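Local structure of alkane monooxygenase (Geobacillus thermodenitrificans, 3B9O) at residues 27-32 against 36-41; 306-311 against 345-350. The protein is a flavin-dependent monooxygenase of the luciferase-like family, built on a TIM barrel and holding flavin mononucleotide. All blocks are in the same frame, centred on the assembly; numbering follows the deposited sequence.

Contact 1 (27-32 against 36-41); sequences ENQRHR and LNYWTE
Arg32 reaches from the loop after strand 6-12 onto the first turns of helix 36-48, within the first strand-to-helix connection of the barrel, and its guanidinium ends at Glu41. The chain is extended at chi2 and then bends at chi3 (65°), which brings one guanidinium face over Tyr38 CA, near the rim. Both terminal nitrogens grip one carboxylate oxygen end-on: Arg32 NH1 lies 3.0 Å from Glu41 OE1 and Arg32 NH2 3.2 Å from the same atom. OE1 sits in the guanidinium plane and is met on its syn side, although the carboxylate is turned 37° from that plane.

Tyr38 packs against the backbone and CB of Arg32. Tyr38 CB lies 3.4 Å from Arg32 O, and with CG anti to the backbone N (chi1 170°) the ring runs along the loop toward Arg30. Tyr38 OH comes within 3.6 Å of Arg30 NH1 but is bonded to Glu11; Arg30 NE bonds the carbonyl O of Val15. Arg32 NH2 also pairs with Asp35, so Arg32 would probably help keep both carboxylates ionised. Two charged centres result: the more exposed Arg32 with Glu41 and Asp35, and buried Arg30 with Glu11.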
loop_
_atom_site.group_PDB
_atom_site.type_symbol
_atom_site.label_atom_id
_atom_site.label_comp_id
_atom_site.label_asym_id
_atom_site.label_seq_id
_atom_site.Cartn_x
_atom_site.Cartn_y
_atom_site.Cartn_z
ATOM N N GLU A 27 -11.459 19.115 13.308
ATOM C CA GLU A 27 -12.241 18.565 12.217
ATOM C C GLU A 27 -11.955 17.072 11.996
ATOM O O GLU A 27 -12.645 16.430 11.235
ATOM C CB GLU A 27 -12.010 19.362 10.922
ATOM C CG GLU A 27 -12.650 20.765 10.900
ATOM C CD GLU A 27 -14.182 20.743 10.952
ATOM O OE1 GLU A 27 -14.746 21.171 11.986
ATOM O OE2 GLU A 27 -14.830 20.291 9.972
ATOM N N ASN A 28 -10.978 16.531 12.715
ATOM C CA ASN A 28 -10.428 15.211 12.439
ATOM C C ASN A 28 -11.258 14.095 13.046
ATOM O O ASN A 28 -12.025 14.303 13.979
ATOM C CB ASN A 28 -8.977 15.155 12.972
ATOM C CG ASN A 28 -8.053 14.327 12.090
ATOM O OD1 ASN A 28 -6.811 14.417 12.180
ATOM N ND2 ASN A 28 -8.642 13.533 11.238
ATOM N N GLN A 29 -11.095 12.900 12.502
ATOM C CA GLN A 29 -11.866 11.736 12.894
ATOM C C GLN A 29 -10.999 10.491 13.152
ATOM O O GLN A 29 -11.530 9.386 13.108
ATOM C CB GLN A 29 -12.925 11.462 11.816
ATOM C CG GLN A 29 -14.075 12.448 11.903
ATOM C CD GLN A 29 -15.210 12.170 10.946
ATOM O OE1 GLN A 29 -15.976 13.080 10.643
ATOM N NE2 GLN A 29 -15.336 10.928 10.474
ATOM N N ARG A 30 -9.695 10.681 13.397
ATOM C CA ARG A 30 -8.751 9.597 13.699
ATOM C C ARG A 30 -9.145 8.728 14.893
ATOM O O ARG A 30 -8.832 7.541 14.902
ATOM C CB ARG A 30 -7.319 10.118 13.977
ATOM C CG ARG A 30 -6.635 10.816 12.805
ATOM C CD ARG A 30 -6.859 10.111 11.476
ATOM N NE ARG A 30 -6.431 8.707 11.435
ATOM C CZ ARG A 30 -6.641 7.885 10.400
ATOM N NH1 ARG A 30 -7.277 8.321 9.308
ATOM N NH2 ARG A 30 -6.242 6.602 10.469
ATOM N N HIS A 31 -9.787 9.339 15.893
ATOM C CA HIS A 31 -10.313 8.614 17.053
ATOM C C HIS A 31 -11.451 7.661 16.669
ATOM O O HIS A 31 -11.818 6.826 17.486
ATOM C CB HIS A 31 -10.763 9.597 18.161
ATOM C CG HIS A 31 -11.693 10.661 17.653
ATOM N ND1 HIS A 31 -13.044 10.661 17.917
ATOM C CD2 HIS A 31 -11.478 11.698 16.806
ATOM C CE1 HIS A 31 -13.621 11.662 17.270
ATOM N NE2 HIS A 31 -12.693 12.289 16.577
ATOM N N ARG A 32 -12.005 7.789 15.452
ATOM C CA ARG A 32 -13.032 6.857 14.938
ATOM C C ARG A 32 -12.458 5.556 14.355
ATOM O O ARG A 32 -13.208 4.722 13.844
ATOM C CB ARG A 32 -13.922 7.527 13.875
ATOM C CG ARG A 32 -14.684 8.758 14.415
ATOM C CD ARG A 32 -15.736 9.203 13.441
ATOM N NE ARG A 32 -16.814 8.204 13.254
ATOM C CZ ARG A 32 -17.510 8.049 12.122
ATOM N NH1 ARG A 32 -17.258 8.808 11.090
ATOM N NH2 ARG A 32 -18.470 7.140 12.020
ATOM N N LEU A 36 -16.547 0.816 13.286
ATOM C CA LEU A 36 -16.789 0.149 12.011
ATOM C C LEU A 36 -17.446 1.109 11.005
ATOM O O LEU A 36 -17.091 1.150 9.833
ATOM C CB LEU A 36 -17.620 -1.114 12.249
ATOM C CG LEU A 36 -17.970 -1.973 11.015
ATOM C CD1 LEU A 36 -16.669 -2.333 10.273
ATOM C CD2 LEU A 36 -18.731 -3.234 11.476
ATOM N N ASN A 37 -18.395 1.906 11.489
ATOM C CA ASN A 37 -19.027 2.913 10.656
ATOM C C ASN A 37 -18.106 3.929 9.994
ATOM O O ASN A 37 -18.441 4.414 8.927
ATOM C CB ASN A 37 -20.181 3.638 11.376
ATOM C CG ASN A 37 -21.314 2.705 11.760
ATOM O OD1 ASN A 37 -21.628 1.737 11.065
ATOM N ND2 ASN A 37 -21.955 3.010 12.887
ATOM N N TYR A 38 -16.976 4.269 10.622
ATOM C CA TYR A 38 -15.962 5.134 9.982
ATOM C C TYR A 38 -15.512 4.486 8.656
ATOM O O TYR A 38 -15.533 5.129 7.591
ATOM C CB TYR A 38 -14.744 5.395 10.904
ATOM C CG TYR A 38 -13.605 6.072 10.145
ATOM C CD1 TYR A 38 -13.630 7.454 9.895
ATOM C CD2 TYR A 38 -12.563 5.322 9.602
ATOM C CE1 TYR A 38 -12.638 8.069 9.151
ATOM C CE2 TYR A 38 -11.556 5.932 8.857
ATOM C CZ TYR A 38 -11.602 7.293 8.647
ATOM O OH TYR A 38 -10.614 7.877 7.919
ATOM N N TRP A 39 -15.135 3.208 8.732
ATOM C CA TRP A 39 -14.595 2.460 7.574
ATOM C C TRP A 39 -15.596 2.303 6.436
ATOM O O TRP A 39 -15.251 2.547 5.284
ATOM C CB TRP A 39 -14.028 1.119 8.054
ATOM C CG TRP A 39 -12.896 1.405 9.035
ATOM C CD1 TRP A 39 -12.951 1.355 10.413
ATOM C CD2 TRP A 39 -11.601 1.895 8.693
ATOM N NE1 TRP A 39 -11.721 1.730 10.953
ATOM C CE2 TRP A 39 -10.872 2.055 9.915
ATOM C CE3 TRP A 39 -10.942 2.131 7.451
ATOM C CZ2 TRP A 39 -9.533 2.490 9.939
ATOM C CZ3 TRP A 39 -9.624 2.564 7.459
ATOM C CH2 TRP A 39 -8.919 2.749 8.698
ATOM N N THR A 40 -16.829 1.941 6.758
ATOM C CA THR A 40 -17.861 1.796 5.715
ATOM C C THR A 40 -18.197 3.168 5.087
ATOM O O THR A 40 -18.333 3.280 3.867
ATOM C CB THR A 40 -19.149 1.102 6.235
ATOM O OG1 THR A 40 -19.707 1.827 7.353
ATOM C CG2 THR A 40 -18.836 -0.347 6.632
ATOM N N GLU A 41 -18.326 4.199 5.914
ATOM C CA GLU A 41 -18.584 5.566 5.398
ATOM C C GLU A 41 -17.412 6.015 4.510
ATOM O O GLU A 41 -17.617 6.569 3.434
ATOM C CB GLU A 41 -18.740 6.527 6.559
ATOM C CG GLU A 41 -20.132 6.465 7.275
ATOM C CD GLU A 41 -20.089 7.063 8.693
ATOM O OE1 GLU A 41 -19.174 7.855 8.999
ATOM O OE2 GLU A 41 -20.977 6.701 9.507
#

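Contact 2 (306-311 against 345-350); sequences EGHLAH and DGKWFK
Lys347 and His308 meet through two different side-chain shapes. In Lys347 the chain bends at chi2 (-97°) and is extended beyond, so the amine is carried from the loop to the helix on a long arm. His308 answers with CG anti to its carbonyl carbon (chi1 -61°), which places the ring on the side of helix 305-316 that faces the loop, while chi2 (-81°) turns the ND1 edge of the imidazole to the lysine. One turn further on, the imidazole of His311 flanks the same amine.

The amine arrives at the edge of the His308 ring, in its plane, and Lys347 NZ gives a weak hydrogen bond to His308 ND1 at 3.1 Å. The lysine comes in partly alongside rather than end-on, since Lys347 CE is also 3.1 Å from His308 ND1 and 3.6 Å from His308 CE1. With carbon and nitrogen equally near the acceptor, the bond is poorly aligned, which accounts for its weakness. His311 is a looser neighbour: His311 ND1 is 3.9 Å from Lys347 NZ and approached obliquely.

The imidazoles are also packed among aromatic neighbours: His308 stacks on Trp303 and meets His20 edge-to-face, while the His311 ring meets those of His20 and Tyr63. The side chain of His311 is about 8 Å from the bound flavin mononucleotide. Met341 of helix 334-341 packs against His308, and Lys249 takes hold of the loop through the backbone oxygens of Asp345 and Lys347. The contact thus ties helix 305-316 to the loop that leaves helix 334-341 and leads into barrel strand 350-354.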
loop_
_atom_site.group_PDB
_atom_site.type_symbol
_atom_site.label_atom_id
_atom_site.label_comp_id
_atom_site.label_asym_id
_atom_site.label_seq_id
_atom_site.Cartn_x
_atom_site.Cartn_y
_atom_site.Cartn_z
ATOM N N GLU A 306 7.638 16.049 17.668
ATOM C CA GLU A 306 7.997 14.890 18.468
ATOM C C GLU A 306 7.421 13.564 17.909
ATOM O O GLU A 306 8.104 12.535 17.867
ATOM C CB GLU A 306 7.563 15.143 19.918
ATOM C CG GLU A 306 8.453 14.484 20.954
ATOM C CD GLU A 306 9.841 15.141 21.150
ATOM O OE1 GLU A 306 10.690 14.512 21.795
ATOM O OE2 GLU A 306 10.105 16.246 20.669
ATOM N N GLY A 307 6.174 13.614 17.451
ATOM C CA GLY A 307 5.572 12.482 16.758
ATOM C C GLY A 307 6.329 12.121 15.497
ATOM O O GLY A 307 6.661 10.955 15.275
ATOM N N HIS A 308 6.666 13.137 14.696
ATOM C CA HIS A 308 7.530 12.875 13.531
ATOM C C HIS A 308 8.897 12.323 13.849
ATOM O O HIS A 308 9.365 11.451 13.153
ATOM C CB HIS A 308 7.628 14.091 12.631
ATOM C CG HIS A 308 6.301 14.486 12.083
ATOM N ND1 HIS A 308 5.741 13.859 10.998
ATOM C CD2 HIS A 308 5.386 15.381 12.518
ATOM C CE1 HIS A 308 4.558 14.385 10.752
ATOM N NE2 HIS A 308 4.318 15.309 11.663
ATOM N N LEU A 309 9.529 12.799 14.920
ATOM C CA LEU A 309 10.804 12.191 15.328
ATOM C C LEU A 309 10.660 10.706 15.637
ATOM O O LEU A 309 11.530 9.896 15.277
ATOM C CB LEU A 309 11.413 12.943 16.522
ATOM C CG LEU A 309 12.441 14.082 16.453
ATOM C CD1 LEU A 309 12.931 14.489 15.092
ATOM C CD2 LEU A 309 11.960 15.262 17.284
ATOM N N ALA A 310 9.578 10.337 16.317
ATOM C CA ALA A 310 9.315 8.929 16.638
ATOM C C ALA A 310 9.172 8.102 15.356
ATOM O O ALA A 310 9.761 7.013 15.242
ATOM C CB ALA A 310 8.054 8.785 17.547
ATOM N N HIS A 311 8.443 8.652 14.384
ATOM C CA HIS A 311 8.193 7.955 13.109
ATOM C C HIS A 311 9.486 7.752 12.343
ATOM O O HIS A 311 9.768 6.670 11.850
ATOM C CB HIS A 311 7.213 8.761 12.253
ATOM C CG HIS A 311 6.655 7.997 11.099
ATOM N ND1 HIS A 311 5.469 8.335 10.483
ATOM C CD2 HIS A 311 7.103 6.889 10.460
ATOM C CE1 HIS A 311 5.222 7.482 9.505
ATOM N NE2 HIS A 311 6.186 6.584 9.483
ATOM N N ASP A 345 5.811 19.975 4.214
ATOM C CA ASP A 345 6.341 19.436 2.961
ATOM C C ASP A 345 7.741 18.813 3.100
ATOM O O ASP A 345 8.454 18.641 2.103
ATOM C CB ASP A 345 6.306 20.489 1.838
ATOM C CG ASP A 345 7.302 21.629 2.043
ATOM O OD1 ASP A 345 7.645 21.979 3.204
ATOM O OD2 ASP A 345 7.733 22.182 1.006
ATOM N N GLY A 346 8.123 18.468 4.326
ATOM C CA GLY A 346 9.431 17.864 4.570
ATOM C C GLY A 346 9.476 16.346 4.393
ATOM O O GLY A 346 10.562 15.740 4.475
ATOM N N LYS A 347 8.305 15.733 4.155
ATOM C CA LYS A 347 8.193 14.277 4.015
ATOM C C LYS A 347 8.659 13.824 2.622
ATOM O O LYS A 347 8.977 14.659 1.782
ATOM C CB LYS A 347 6.758 13.832 4.309
ATOM C CG LYS A 347 6.339 14.011 5.772
ATOM C CD LYS A 347 6.484 12.716 6.585
ATOM C CE LYS A 347 6.517 12.985 8.103
ATOM N NZ LYS A 347 6.669 11.729 8.934
ATOM N N TRP A 348 8.710 12.513 2.370
ATOM C CA TRP A 348 9.201 12.042 1.067
ATOM C C TRP A 348 8.119 11.956 -0.040
ATOM O O TRP A 348 8.304 11.243 -1.040
ATOM C CB TRP A 348 10.031 10.750 1.194
ATOM C CG TRP A 348 11.188 10.654 0.146
ATOM C CD1 TRP A 348 11.746 11.700 -0.583
ATOM C CD2 TRP A 348 11.923 9.470 -0.237
ATOM N NE1 TRP A 348 12.758 11.223 -1.402
ATOM C CE2 TRP A 348 12.892 9.869 -1.209
ATOM C CE3 TRP A 348 11.849 8.113 0.131
ATOM C CZ2 TRP A 348 13.780 8.956 -1.813
ATOM C CZ3 TRP A 348 12.734 7.205 -0.470
ATOM C CH2 TRP A 348 13.692 7.638 -1.432
ATOM N N PHE A 349 7.012 12.686 0.164
ATOM C CA PHE A 349 5.922 12.847 -0.807
ATOM C C PHE A 349 5.771 14.295 -1.254
ATOM O O PHE A 349 5.959 15.231 -0.477
ATOM C CB PHE A 349 4.585 12.394 -0.195
ATOM C CG PHE A 349 4.603 10.986 0.321
ATOM C CD1 PHE A 349 4.984 9.916 -0.519
ATOM C CD2 PHE A 349 4.272 10.710 1.638
ATOM C CE1 PHE A 349 5.018 8.584 -0.058
ATOM C CE2 PHE A 349 4.294 9.362 2.112
ATOM C CZ PHE A 349 4.668 8.309 1.252
ATOM N N LYS A 350 5.402 14.473 -2.507
ATOM C CA LYS A 350 4.972 15.769 -3.015
ATOM C C LYS A 350 3.832 16.381 -2.153
ATOM O O LYS A 350 2.844 15.715 -1.806
ATOM C CB LYS A 350 4.539 15.627 -4.491
ATOM C CG LYS A 350 3.884 16.853 -5.125
ATOM C CD LYS A 350 4.905 17.875 -5.476
ATOM C CE LYS A 350 4.351 18.997 -6.355
ATOM N NZ LYS A 350 5.544 19.811 -6.827
#

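How the contacts relate
Both contacts are partly buried; the centres of contacts 1 and 2 lie about 19 and 18 Å from that of the chain, and their nearest atoms are about 11 Å apart. They share no element. Contact 1 is local, joining a loop to the helix that directly follows it; contact 2 spans 33 intervening residues. The larger interface, contact 1 (320 Å² against 112 Å²), combines a two-nitrogen salt bridge with close packing of a buried tyrosine. Contact 2 depends on one lysine arm and a weak bond to a buried imidazole, in aromatic surroundings and nearer the flavin mononucleotide.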